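Local coordinates for sensor protein (PDB 2OOL) that binds the bilin chromophore of a bacteriophytochrome in its PAS-GAF part, the light-sensing portion of a probable histidine kinase, at residues S285-D289 / L321-G326; N103-L107 / F118-L122; D52-V58 / L73-I78. All blocks are in the same frame, centred on the assembly; numbering follows the deposited sequence. Where two conformers were deposited one is given.

In the fold
Along the chain the contacts come in the order interaction 3, interaction 2, interaction 1, each closing before the next opens. Interactions 3 and 2 both belong to the PAS fold and reach its antiparallel sheet, through strand 55-59 and through the hairpin of strands 105-111 and 114-125. Their centres are about 17 Å apart. Interaction 1 lies in the GAF domain, which forms most of the chromophore pocket in phytochromes, and joins strand 280-288 to the long helix 308-332. Its centre is about 28 Å from that of interaction 2 and about 40 Å from that of interaction 3. Helix 308-332 also touches interaction 2 through Tyr308 and Glu309, so this one helix meets both domains.

Interaction 1: residues S285-D289 / L321-G326; sequences SIVRD and LTWQIG
Ile286 and Thr322 mark the nearest backbone approach, where strand segment 285-288 packs on helix segment 321-326 with the axes 8.5 Å apart at a crossing angle of -43°. Arg288 carries the direct polar link. Its NE donates to the main-chain O of Thr322 at 3.1 Å. The bond is bent, 139° at the hydrogen, and NE comes from above the carbonyl plane. Bends in the Arg288 side chain at chi2 and chi3 (chi3 98°) lay the guanidinium over the helix backbone. Gly326 CA sits over the centre of one face, 3.4 Å from CZ of Arg288. A CB on Gly326 would run into NH2. The arginine stem also packs, with Arg288 CD 3.6 Å from Ile325 CG2. Replacing Arg288 by alanine removes the guanidinium and is likely to cost Thr322 O its bond from NE and take the flat group off Gly326 CA.

A water makes the second polar link. It accepts from Val287 N at 2.8 Å and donates to Thr322 OG1, also at 2.8 Å. OG1 is also hydrogen-bonded to Ala318 O, one turn back in the helix. Ile286 CG2 touches Thr322 OG1 and, from another direction, Ile325 CD1 at 3.7 Å. Ile286 CD1 reaches Leu321 CD2 at 3.9 Å.

The contact joins helix 308-332 to the GAF sheet. Ile286 bonds through its backbone to Trp293 and Gly294 of strand 291-300, and Ile325 also touches Trp293. Leu321 packs on Ala165 and Ala169 of helix 162-177, while Trp323 meets Trp323 of the second subunit edge-to-face.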
ATOM      1  N   SER A 285     -15.716  -9.575  -0.890  1.00 53.79           N
ATOM      2  CA  SER A 285     -15.979 -10.833  -0.154  1.00 54.47           C
ATOM      3  C   SER A 285     -14.994 -11.087   0.985  1.00 54.48           C
ATOM      4  O   SER A 285     -13.821 -10.736   0.900  1.00 55.47           O
ATOM      5  CB  SER A 285     -15.946 -12.021  -1.160  1.00 55.03           C
ATOM      6  OG  SER A 285     -17.000 -11.861  -2.101  1.00 57.31           O
ATOM      7  N   ILE A 286     -15.464 -11.708   2.058  1.00 54.43           N
ATOM      8  CA  ILE A 286     -14.552 -12.280   3.055  1.00 55.04           C
ATOM      9  C   ILE A 286     -14.740 -13.774   2.999  1.00 55.16           C
ATOM     10  O   ILE A 286     -15.843 -14.263   3.190  1.00 55.19           O
ATOM     11  CB  ILE A 286     -14.829 -11.757   4.492  1.00 54.68           C
ATOM     12  CG1 ILE A 286     -14.730 -10.227   4.523  1.00 54.92           C
ATOM     13  CG2 ILE A 286     -13.894 -12.466   5.528  1.00 54.06           C
ATOM     14  CD1 ILE A 286     -15.303  -9.596   5.817  1.00 53.47           C
ATOM     15  N   VAL A 287     -13.661 -14.482   2.700  1.00 56.76           N
ATOM     16  CA  VAL A 287     -13.713 -15.908   2.381  1.00 57.67           C
ATOM     17  C   VAL A 287     -12.820 -16.713   3.308  1.00 58.86           C
ATOM     18  O   VAL A 287     -11.587 -16.569   3.312  1.00 58.02           O
ATOM     19  CB  VAL A 287     -13.266 -16.160   0.905  1.00 58.02           C
ATOM     20  CG1 VAL A 287     -13.145 -17.668   0.566  1.00 56.24           C
ATOM     21  CG2 VAL A 287     -14.237 -15.470  -0.095  1.00 57.77           C
ATOM     22  N   ARG A 288     -13.443 -17.606   4.066  1.00 60.65           N
ATOM     23  CA  ARG A 288     -12.724 -18.488   4.982  1.00 62.10           C
ATOM     24  C   ARG A 288     -13.067 -19.953   4.672  1.00 63.11           C
ATOM     25  O   ARG A 288     -14.241 -20.306   4.598  1.00 62.83           O
ATOM     26  CB  ARG A 288     -13.099 -18.162   6.429  1.00 61.87           C
ATOM     27  CG  ARG A 288     -12.593 -16.795   6.942  1.00 63.09           C
ATOM     28  CD  ARG A 288     -12.115 -16.828   8.432  1.00 63.99           C
ATOM     29  NE  ARG A 288     -10.657 -16.956   8.448  1.00 65.91           N
ATOM     30  CZ  ARG A 288      -9.945 -17.952   8.966  1.00 67.02           C
ATOM     31  NH1 ARG A 288     -10.506 -18.956   9.642  1.00 67.47           N
ATOM     32  NH2 ARG A 288      -8.622 -17.915   8.830  1.00 68.91           N
ATOM     33  N   ASP A 289     -12.049 -20.794   4.499  1.00 64.61           N
ATOM     34  CA  ASP A 289     -12.240 -22.220   4.171  1.00 65.61           C
ATOM     35  C   ASP A 289     -13.093 -22.405   2.901  1.00 66.37           C
ATOM     36  O   ASP A 289     -14.031 -23.219   2.889  1.00 66.20           O
ATOM     37  CB  ASP A 289     -12.900 -22.985   5.344  1.00 66.67           C
ATOM     38  CG  ASP A 289     -12.299 -22.634   6.716  1.00 69.73           C
ATOM     39  OD1 ASP A 289     -11.071 -22.384   6.800  1.00 75.41           O
ATOM     40  OD2 ASP A 289     -13.054 -22.611   7.720  1.00 71.59           O
ATOM     41  N   LEU A 321      -7.911  -8.767   7.176  1.00 51.83           N
ATOM     42  CA  LEU A 321      -9.065  -8.924   8.071  1.00 52.38           C
ATOM     43  C   LEU A 321      -9.407 -10.419   8.138  1.00 53.81           C
ATOM     44  O   LEU A 321      -9.554 -10.989   9.222  1.00 54.66           O
ATOM     45  CB  LEU A 321     -10.287  -8.135   7.549  1.00 52.56           C
ATOM     46  CG  LEU A 321     -11.586  -8.186   8.378  1.00 52.68           C
ATOM     47  CD1 LEU A 321     -11.364  -7.720   9.854  1.00 49.13           C
ATOM     48  CD2 LEU A 321     -12.753  -7.430   7.762  1.00 50.18           C
ATOM     49  N   THR A 322      -9.522 -11.049   6.980  1.00 53.44           N
ATOM     50  CA  THR A 322      -9.827 -12.477   6.895  1.00 54.00           C
ATOM     51  C   THR A 322      -8.892 -13.322   7.753  1.00 54.60           C
ATOM     52  O   THR A 322      -9.347 -14.150   8.544  1.00 55.56           O
ATOM     53  CB  THR A 322      -9.789 -12.936   5.430  1.00 53.81           C
ATOM     54  OG1 THR A 322     -10.658 -12.086   4.653  1.00 53.69           O
ATOM     55  CG2 THR A 322     -10.209 -14.416   5.291  1.00 54.09           C
ATOM     56  N   TRP A 323      -7.591 -13.101   7.643  1.00 55.28           N
ATOM     57  CA  TRP A 323      -6.633 -13.792   8.516  1.00 55.40           C
ATOM     58  C   TRP A 323      -6.880 -13.539  10.014  1.00 56.11           C
ATOM     59  O   TRP A 323      -6.779 -14.463  10.841  1.00 56.05           O
ATOM     60  CB  TRP A 323      -5.224 -13.335   8.190  1.00 56.63           C
ATOM     61  CG  TRP A 323      -4.204 -13.859   9.099  1.00 56.29           C
ATOM     62  CD1 TRP A 323      -3.587 -13.197  10.103  1.00 58.10           C
ATOM     63  CD2 TRP A 323      -3.655 -15.176   9.082  1.00 58.35           C
ATOM     64  NE1 TRP A 323      -2.693 -14.020  10.733  1.00 57.94           N
ATOM     65  CE2 TRP A 323      -2.718 -15.247  10.130  1.00 57.66           C
ATOM     66  CE3 TRP A 323      -3.880 -16.311   8.295  1.00 57.80           C
ATOM     67  CZ2 TRP A 323      -1.987 -16.408  10.408  1.00 58.35           C
ATOM     68  CZ3 TRP A 323      -3.142 -17.469   8.566  1.00 57.79           C
ATOM     69  CH2 TRP A 323      -2.215 -17.506   9.616  1.00 57.28           C
ATOM     70  N   GLN A 324      -7.179 -12.291  10.370  1.00 55.25           N
ATOM     71  CA  GLN A 324      -7.363 -11.948  11.765  1.00 55.15           C
ATOM     72  C   GLN A 324      -8.656 -12.506  12.364  1.00 55.20           C
ATOM     73  O   GLN A 324      -8.707 -12.827  13.554  1.00 54.83           O
ATOM     74  CB  GLN A 324      -7.293 -10.442  11.980  1.00 54.59           C
ATOM     75  CG  GLN A 324      -7.033 -10.047  13.451  1.00 55.41           C
ATOM     76  CD  GLN A 324      -5.607 -10.323  13.952  1.00 55.13           C
ATOM     77  OE1 GLN A 324      -4.761 -10.899  13.252  1.00 56.50           O
ATOM     78  NE2 GLN A 324      -5.337  -9.880  15.157  1.00 52.45           N
ATOM     79  N   ILE A 325      -9.697 -12.605  11.560  1.00 55.64           N
ATOM     80  CA  ILE A 325     -10.926 -13.287  11.972  1.00 55.93           C
ATOM     81  C   ILE A 325     -10.593 -14.672  12.504  1.00 56.67           C
ATOM     82  O   ILE A 325     -11.021 -15.043  13.604  1.00 57.22           O
ATOM     83  CB  ILE A 325     -11.910 -13.435  10.789  1.00 56.03           C
ATOM     84  CG1 ILE A 325     -12.604 -12.087  10.508  1.00 55.36           C
ATOM     85  CG2 ILE A 325     -12.922 -14.523  11.120  1.00 56.18           C
ATOM     86  CD1 ILE A 325     -13.226 -11.912   9.115  1.00 53.53           C
ATOM     87  N   GLY A 326      -9.800 -15.406  11.725  1.00 57.03           N
ATOM     88  CA  GLY A 326      -9.332 -16.725  12.088  1.00 57.64           C
ATOM     89  C   GLY A 326      -8.502 -16.729  13.358  1.00 58.24           C
ATOM     90  O   GLY A 326      -8.749 -17.548  14.253  1.00 58.57           O
TER
HETATM   91  O   HOH W   1     -11.253 -13.131   2.142  1.00 47.98           O

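Interaction 2: residues N103-L107 / F118-L122; sequences NPIRL and FNGIL
Backbone hydrogen bonds join Ile105 with Gly120 and Leu107 with Phe118, the two hydrogen-bonded pairs of this antiparallel hairpin. Arg106 and Asn119 form the non-hydrogen-bonded pair between them. Ile105 N meets Gly120 O at 2.9 Å. Leu107 N reaches Phe118 O at 3.1 Å, and Phe118 N returns to Leu107 O.

The side-chain hydrogen bonds belong to Asn103, whose CG, anti to the carbonyl carbon (chi1 -83°), brings the amide to Leu122. Its OD1 accepts from Leu122 N at 2.9 Å in a nearly straight bond (174° at H), the N-H tilted from the carbonyl plane. Its ND2 donates to Leu122 O at 2.8 Å, close to the amide plane. Two bonds to one residue fix the rotation of the amide.

A weaker CA-H...O contact runs from Pro104 CA to Gly120 O.

Among apolar groups, Pro104 CB touches Ile121 CD1 at 3.9 Å. Leu107 CD1 lies 4.1 Å from Gly120 CA, where a CB would clash with it. Helix 84-94 backs Ile105 and Leu122 through Ala93.

The chemistry implies a pairing that rests mostly on the main chain. Past its last backbone pair, the Asn103 amide takes over, bonding to N-H and carbonyl of Leu122.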
ATOM      1  N   ASN A 103      -2.393  -6.680 -14.116  1.00 63.73           N
ATOM      2  CA  ASN A 103      -3.523  -5.757 -14.155  1.00 62.31           C
ATOM      3  C   ASN A 103      -3.299  -4.647 -13.097  1.00 60.17           C
ATOM      4  O   ASN A 103      -2.814  -4.935 -11.983  1.00 58.75           O
ATOM      5  CB  ASN A 103      -4.851  -6.453 -13.857  1.00 61.15           C
ATOM      6  CG  ASN A 103      -5.470  -7.158 -15.077  1.00 61.44           C
ATOM      7  OD1 ASN A 103      -5.213  -6.816 -16.233  1.00 58.57           O
ATOM      8  ND2 ASN A 103      -6.313  -8.163 -14.803  1.00 53.28           N
ATOM      9  N   PRO A 104      -3.650  -3.392 -13.428  1.00 58.20           N
ATOM     10  CA  PRO A 104      -4.109  -2.859 -14.694  1.00 57.07           C
ATOM     11  C   PRO A 104      -2.916  -2.495 -15.590  1.00 57.25           C
ATOM     12  O   PRO A 104      -1.826  -2.211 -15.077  1.00 58.63           O
ATOM     13  CB  PRO A 104      -4.880  -1.613 -14.257  1.00 57.80           C
ATOM     14  CG  PRO A 104      -4.129  -1.108 -13.126  1.00 57.06           C
ATOM     15  CD  PRO A 104      -3.620  -2.325 -12.395  1.00 58.40           C
ATOM     16  N   ILE A 105      -3.163  -2.473 -16.895  0.50 56.26           N
ATOM     17  CA  ILE A 105      -2.187  -2.124 -17.897  0.50 55.98           C
ATOM     18  C   ILE A 105      -2.634  -0.810 -18.509  0.50 55.29           C
ATOM     19  O   ILE A 105      -3.795  -0.683 -18.845  0.50 54.71           O
ATOM     20  CB  ILE A 105      -2.166  -3.222 -18.997  0.50 55.87           C
ATOM     21  CG1 ILE A 105      -1.942  -4.603 -18.370  0.50 56.09           C
ATOM     22  CG2 ILE A 105      -1.097  -2.934 -20.043  0.50 55.40           C
ATOM     23  CD1 ILE A 105      -2.840  -5.676 -18.945  0.50 56.42           C
ATOM     24  N   ARG A 106      -1.743   0.168 -18.671  1.00 55.79           N
ATOM     25  CA  ARG A 106      -2.159   1.425 -19.297  1.00 55.98           C
ATOM     26  C   ARG A 106      -2.297   1.191 -20.770  1.00 54.37           C
ATOM     27  O   ARG A 106      -1.391   0.693 -21.391  1.00 55.19           O
ATOM     28  CB  ARG A 106      -1.171   2.564 -19.047  1.00 57.47           C
ATOM     29  CG  ARG A 106      -1.645   3.934 -19.681  1.00 57.34           C
ATOM     30  CD  ARG A 106      -0.550   4.701 -20.397  1.00 62.31           C
ATOM     31  NE  ARG A 106      -1.108   5.983 -20.798  1.00 64.39           N
ATOM     32  CZ  ARG A 106      -0.696   7.176 -20.366  1.00 67.96           C
ATOM     33  NH1 ARG A 106       0.359   7.357 -19.530  1.00 67.50           N
ATOM     34  NH2 ARG A 106      -1.378   8.220 -20.801  1.00 67.02           N
ATOM     35  N   LEU A 107      -3.449   1.538 -21.319  1.00 53.44           N
ATOM     36  CA  LEU A 107      -3.699   1.462 -22.733  1.00 53.13           C
ATOM     37  C   LEU A 107      -4.253   2.804 -23.217  1.00 53.66           C
ATOM     38  O   LEU A 107      -5.160   3.386 -22.580  1.00 53.24           O
ATOM     39  CB  LEU A 107      -4.696   0.351 -23.024  1.00 53.39           C
ATOM     40  CG  LEU A 107      -4.241  -1.107 -22.723  1.00 52.50           C
ATOM     41  CD1 LEU A 107      -5.290  -2.080 -23.009  1.00 48.74           C
ATOM     42  CD2 LEU A 107      -2.992  -1.481 -23.482  1.00 47.54           C
ATOM     43  N   PHE A 118      -6.702   4.768 -20.598  1.00 49.02           N
ATOM     44  CA  PHE A 118      -7.504   3.817 -19.848  1.00 48.99           C
ATOM     45  C   PHE A 118      -6.649   2.877 -19.023  1.00 49.31           C
ATOM     46  O   PHE A 118      -5.478   2.707 -19.253  1.00 48.58           O
ATOM     47  CB  PHE A 118      -8.309   2.917 -20.771  1.00 48.69           C
ATOM     48  CG  PHE A 118      -9.340   3.626 -21.601  1.00 49.52           C
ATOM     49  CD1 PHE A 118     -10.591   3.939 -21.070  1.00 48.77           C
ATOM     50  CD2 PHE A 118      -9.085   3.933 -22.930  1.00 47.40           C
ATOM     51  CE1 PHE A 118     -11.536   4.615 -21.817  1.00 47.44           C
ATOM     52  CE2 PHE A 118     -10.023   4.571 -23.699  1.00 46.39           C
ATOM     53  CZ  PHE A 118     -11.251   4.921 -23.160  1.00 49.80           C
ATOM     54  N   ASN A 119      -7.300   2.267 -18.028  1.00 50.85           N
ATOM     55  CA  ASN A 119      -6.782   1.137 -17.290  1.00 50.32           C
ATOM     56  C   ASN A 119      -7.313  -0.059 -18.034  1.00 50.48           C
ATOM     57  O   ASN A 119      -8.538  -0.254 -18.117  1.00 50.09           O
ATOM     58  CB  ASN A 119      -7.348   1.064 -15.843  1.00 50.19           C
ATOM     59  CG  ASN A 119      -6.460   1.673 -14.812  1.00 50.45           C
ATOM     60  OD1 ASN A 119      -6.855   1.738 -13.625  1.00 55.91           O
ATOM     61  ND2 ASN A 119      -5.264   2.074 -15.192  1.00 44.91           N
ATOM     62  N   GLY A 120      -6.401  -0.891 -18.518  1.00 50.58           N
ATOM     63  CA  GLY A 120      -6.775  -2.126 -19.199  1.00 51.68           C
ATOM     64  C   GLY A 120      -6.766  -3.316 -18.248  1.00 52.81           C
ATOM     65  O   GLY A 120      -5.746  -3.602 -17.570  1.00 52.64           O
ATOM     66  N   ILE A 121      -7.903  -4.018 -18.196  1.00 53.19           N
ATOM     67  CA  ILE A 121      -8.101  -5.117 -17.251  1.00 53.48           C
ATOM     68  C   ILE A 121      -8.338  -6.363 -18.103  1.00 52.89           C
ATOM     69  O   ILE A 121      -9.348  -6.483 -18.760  1.00 51.64           O
ATOM     70  CB  ILE A 121      -9.334  -4.904 -16.322  1.00 53.69           C
ATOM     71  CG1 ILE A 121      -9.391  -3.476 -15.780  1.00 54.63           C
ATOM     72  CG2 ILE A 121      -9.397  -6.001 -15.203  1.00 53.87           C
ATOM     73  CD1 ILE A 121      -8.437  -3.209 -14.736  1.00 53.39           C
ATOM     74  N   LEU A 122      -7.379  -7.258 -18.053  1.00 53.34           N
ATOM     75  CA  LEU A 122      -7.262  -8.411 -18.900  1.00 55.66           C
ATOM     76  C   LEU A 122      -7.576  -9.694 -18.111  1.00 55.83           C
ATOM     77  O   LEU A 122      -7.152  -9.844 -16.940  1.00 55.23           O
ATOM     78  CB  LEU A 122      -5.800  -8.459 -19.324  1.00 55.74           C
ATOM     79  CG  LEU A 122      -5.339  -8.916 -20.673  1.00 60.59           C
ATOM     80  CD1 LEU A 122      -6.295  -8.558 -21.824  1.00 60.62           C
ATOM     81  CD2 LEU A 122      -3.932  -8.253 -20.809  1.00 58.97           C
TER

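Interaction 3: residues D52-V58 / L73-I78; sequences DLRIASV and LLNVPI
Arg54 reaches across to the main-chain O of Asn75, with NH1 at 2.8 Å and nearly along the C=O axis. The Arg54 side chain is extended from CG to NE. CG stands anti to the carbonyl carbon (chi1 -71°), and this directs the side chain across Asn75. ND2 of Asn75 lies 3.5 Å from Arg54 CD, with the amide plane turned 54° from the guanidinium. Pro77 lies alongside, its CG over one guanidinium face but offset toward the rim.

Three backbone hydrogen bonds run beside this grip. Ile55 N donates to Val76 O at 2.9 Å. Asn75 N donates to Ile55 O at 2.8 Å. Ile78 N closes on Leu53 O at 3.1 Å.

Ile55 packs against Leu73, Val76 and Ile78. Its CB sits 3.5 Å from Leu73 O, and its CG1 touches Val76 O and meets Ile78 CB where the two isoleucine side chains cross at about a right angle. Leu74 CD2 comes up to Ala56 O.

The 73-78 segment bends through a type II beta turn from Leu73 to Val76, closed by Val76 N to Leu73 O at 3.0 Å. Asn75 takes the third position, with a positive phi of 75°. On the other segment, Ala56 and Ser57 form a classic beta bulge opposite Val47 in the PAS sheet.

Further out, Asp52 OD2 lies at the edge of the Arg54 guanidinium, in its plane, as a long salt bridge (3.7 Å to NE). Ser49 OG accepts from Arg54 N and makes a weak bond to Asp52 OD1. Leu53 and Ile78 both pack on Val48 and on Leu90 of helix 84-94, while Leu73 rests on Val62 and Leu66 of helix 62-66.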
ATOM      1  N   ASP A  52      -3.413 -13.286 -32.900  1.00 68.92           N
ATOM      2  CA  ASP A  52      -3.143 -11.959 -33.450  1.00 67.86           C
ATOM      3  C   ASP A  52      -4.112 -10.918 -32.864  1.00 66.54           C
ATOM      4  O   ASP A  52      -4.230  -9.793 -33.368  1.00 66.56           O
ATOM      5  CB  ASP A  52      -3.279 -12.024 -34.975  1.00 68.67           C
ATOM      6  CG  ASP A  52      -4.302 -13.073 -35.413  1.00 71.01           C
ATOM      7  OD1 ASP A  52      -5.296 -13.250 -34.635  1.00 73.82           O
ATOM      8  OD2 ASP A  52      -4.086 -13.723 -36.484  1.00 72.22           O
ATOM      9  N   LEU A  53      -4.816 -11.288 -31.799  1.00 64.70           N
ATOM     10  CA  LEU A  53      -5.571 -10.326 -31.042  1.00 62.89           C
ATOM     11  C   LEU A  53      -6.698  -9.639 -31.842  1.00 61.18           C
ATOM     12  O   LEU A  53      -6.953  -8.439 -31.700  1.00 61.40           O
ATOM     13  CB  LEU A  53      -4.572  -9.324 -30.430  1.00 63.41           C
ATOM     14  CG  LEU A  53      -3.973  -9.851 -29.126  1.00 65.21           C
ATOM     15  CD1 LEU A  53      -3.021  -8.869 -28.494  1.00 67.28           C
ATOM     16  CD2 LEU A  53      -5.107 -10.128 -28.142  1.00 67.96           C
ATOM     17  N   ARG A  54      -7.392 -10.417 -32.656  1.00 58.58           N
ATOM     18  CA  ARG A  54      -8.475  -9.899 -33.485  1.00 57.34           C
ATOM     19  C   ARG A  54      -9.720  -9.812 -32.660  1.00 54.57           C
ATOM     20  O   ARG A  54      -9.942 -10.653 -31.851  1.00 53.49           O
ATOM     21  CB  ARG A  54      -8.727 -10.820 -34.670  1.00 56.53           C
ATOM     22  CG  ARG A  54      -7.616 -10.767 -35.689  1.00 58.47           C
ATOM     23  CD  ARG A  54      -7.814 -11.674 -36.908  1.00 57.67           C
ATOM     24  NE  ARG A  54      -6.693 -11.374 -37.795  1.00 59.60           N
ATOM     25  CZ  ARG A  54      -6.690 -10.447 -38.753  1.00 60.22           C
ATOM     26  NH1 ARG A  54      -7.789  -9.764 -39.064  1.00 61.26           N
ATOM     27  NH2 ARG A  54      -5.580 -10.234 -39.440  1.00 62.32           N
ATOM     28  N   ILE A  55     -10.577  -8.850 -32.926  1.00 53.58           N
ATOM     29  CA  ILE A  55     -11.729  -8.611 -32.041  1.00 54.40           C
ATOM     30  C   ILE A  55     -12.841  -9.632 -32.336  1.00 54.27           C
ATOM     31  O   ILE A  55     -13.242  -9.795 -33.468  1.00 53.04           O
ATOM     32  CB  ILE A  55     -12.250  -7.163 -32.200  1.00 52.81           C
ATOM     33  CG1 ILE A  55     -11.239  -6.162 -31.642  1.00 51.49           C
ATOM     34  CG2 ILE A  55     -13.587  -7.003 -31.620  1.00 52.93           C
ATOM     35  CD1 ILE A  55     -11.434  -4.763 -32.194  1.00 52.27           C
ATOM     36  N   ALA A  56     -13.377 -10.280 -31.306  1.00 54.97           N
ATOM     37  CA  ALA A  56     -14.452 -11.263 -31.555  1.00 55.76           C
ATOM     38  C   ALA A  56     -15.800 -10.789 -31.024  1.00 55.65           C
ATOM     39  O   ALA A  56     -16.841 -11.205 -31.504  1.00 56.63           O
ATOM     40  CB  ALA A  56     -14.060 -12.671 -31.051  1.00 55.67           C
ATOM     41  N   SER A  57     -15.783  -9.826 -30.117  1.00 55.91           N
ATOM     42  CA  SER A  57     -17.002  -9.184 -29.658  1.00 55.38           C
ATOM     43  C   SER A  57     -16.645  -7.853 -28.997  1.00 55.34           C
ATOM     44  O   SER A  57     -15.523  -7.720 -28.487  1.00 54.08           O
ATOM     45  CB  SER A  57     -17.701 -10.078 -28.617  1.00 55.95           C
ATOM     46  OG  SER A  57     -18.741  -9.390 -27.955  1.00 54.05           O
ATOM     47  N   VAL A  58     -17.602  -6.906 -29.001  1.00 54.46           N
ATOM     48  CA  VAL A  58     -17.432  -5.612 -28.328  1.00 54.95           C
ATOM     49  C   VAL A  58     -18.735  -5.188 -27.746  1.00 54.55           C
ATOM     50  O   VAL A  58     -19.796  -5.554 -28.264  1.00 54.66           O
ATOM     51  CB  VAL A  58     -16.988  -4.417 -29.278  1.00 55.38           C
ATOM     52  CG1 VAL A  58     -15.464  -4.179 -29.206  1.00 57.08           C
ATOM     53  CG2 VAL A  58     -17.475  -4.616 -30.681  1.00 55.96           C
ATOM     54  N   LEU A  73     -16.291  -3.930 -36.401  1.00 55.60           N
ATOM     55  CA  LEU A  73     -14.983  -4.191 -35.761  1.00 55.63           C
ATOM     56  C   LEU A  73     -14.688  -5.689 -35.695  1.00 55.60           C
ATOM     57  O   LEU A  73     -13.603  -6.118 -35.260  1.00 55.03           O
ATOM     58  CB  LEU A  73     -14.932  -3.598 -34.342  1.00 55.58           C
ATOM     59  CG  LEU A  73     -15.050  -2.053 -34.298  1.00 56.29           C
ATOM     60  CD1 LEU A  73     -15.314  -1.479 -32.934  1.00 55.35           C
ATOM     61  CD2 LEU A  73     -13.819  -1.384 -34.918  1.00 56.51           C
ATOM     62  N   LEU A  74     -15.644  -6.499 -36.114  1.00 55.30           N
ATOM     63  CA  LEU A  74     -15.482  -7.925 -35.883  1.00 55.66           C
ATOM     64  C   LEU A  74     -14.369  -8.485 -36.825  1.00 54.54           C
ATOM     65  O   LEU A  74     -14.321  -8.252 -38.040  1.00 54.23           O
ATOM     66  CB  LEU A  74     -16.831  -8.666 -35.943  1.00 57.22           C
ATOM     67  CG  LEU A  74     -17.907  -8.182 -34.926  1.00 59.56           C
ATOM     68  CD1 LEU A  74     -19.289  -8.885 -35.098  1.00 62.17           C
ATOM     69  CD2 LEU A  74     -17.482  -8.246 -33.446  1.00 62.38           C
ATOM     70  N   ASN A  75     -13.432  -9.141 -36.167  1.00 53.59           N
ATOM     71  CA  ASN A  75     -12.231  -9.698 -36.723  1.00 53.52           C
ATOM     72  C   ASN A  75     -11.116  -8.720 -37.070  1.00 52.56           C
ATOM     73  O   ASN A  75     -10.140  -9.107 -37.725  1.00 52.37           O
ATOM     74  CB  ASN A  75     -12.546 -10.610 -37.926  1.00 54.01           C
ATOM     75  CG  ASN A  75     -11.649 -11.791 -37.966  1.00 55.98           C
ATOM     76  OD1 ASN A  75     -11.314 -12.322 -39.039  1.00 62.25           O
ATOM     77  ND2 ASN A  75     -11.222 -12.218 -36.794  1.00 59.61           N
ATOM     78  N   VAL A  76     -11.238  -7.475 -36.618  1.00 51.96           N
ATOM     79  CA  VAL A  76     -10.206  -6.482 -36.837  1.00 51.61           C
ATOM     80  C   VAL A  76      -9.129  -6.584 -35.751  1.00 50.95           C
ATOM     81  O   VAL A  76      -9.434  -6.786 -34.591  1.00 50.79           O
ATOM     82  CB  VAL A  76     -10.814  -5.064 -36.879  1.00 51.58           C
ATOM     83  CG1 VAL A  76      -9.729  -4.039 -37.028  1.00 50.34           C
ATOM     84  CG2 VAL A  76     -11.802  -4.973 -38.050  1.00 51.22           C
ATOM     85  N   PRO A  77      -7.854  -6.483 -36.126  1.00 50.77           N
ATOM     86  CA  PRO A  77      -6.866  -6.467 -35.072  1.00 51.51           C
ATOM     87  C   PRO A  77      -7.053  -5.277 -34.074  1.00 52.18           C
ATOM     88  O   PRO A  77      -7.254  -4.120 -34.470  1.00 51.60           O
ATOM     89  CB  PRO A  77      -5.548  -6.379 -35.815  1.00 50.57           C
ATOM     90  CG  PRO A  77      -5.828  -6.804 -37.175  1.00 51.28           C
ATOM     91  CD  PRO A  77      -7.251  -6.450 -37.459  1.00 50.64           C
ATOM     92  N   ILE A  78      -7.014  -5.564 -32.792  1.00 52.33           N
ATOM     93  CA  ILE A  78      -7.320  -4.505 -31.823  1.00 53.27           C
ATOM     94  C   ILE A  78      -6.218  -3.419 -31.904  1.00 54.03           C
ATOM     95  O   ILE A  78      -6.484  -2.240 -31.665  1.00 54.53           O
ATOM     96  CB  ILE A  78      -7.509  -5.046 -30.404  1.00 53.24           C
ATOM     97  CG1 ILE A  78      -8.188  -3.969 -29.510  1.00 53.88           C
ATOM     98  CG2 ILE A  78      -6.190  -5.532 -29.830  1.00 53.23           C
ATOM     99  CD1 ILE A  78      -8.481  -4.408 -28.140  1.00 53.06           C
TER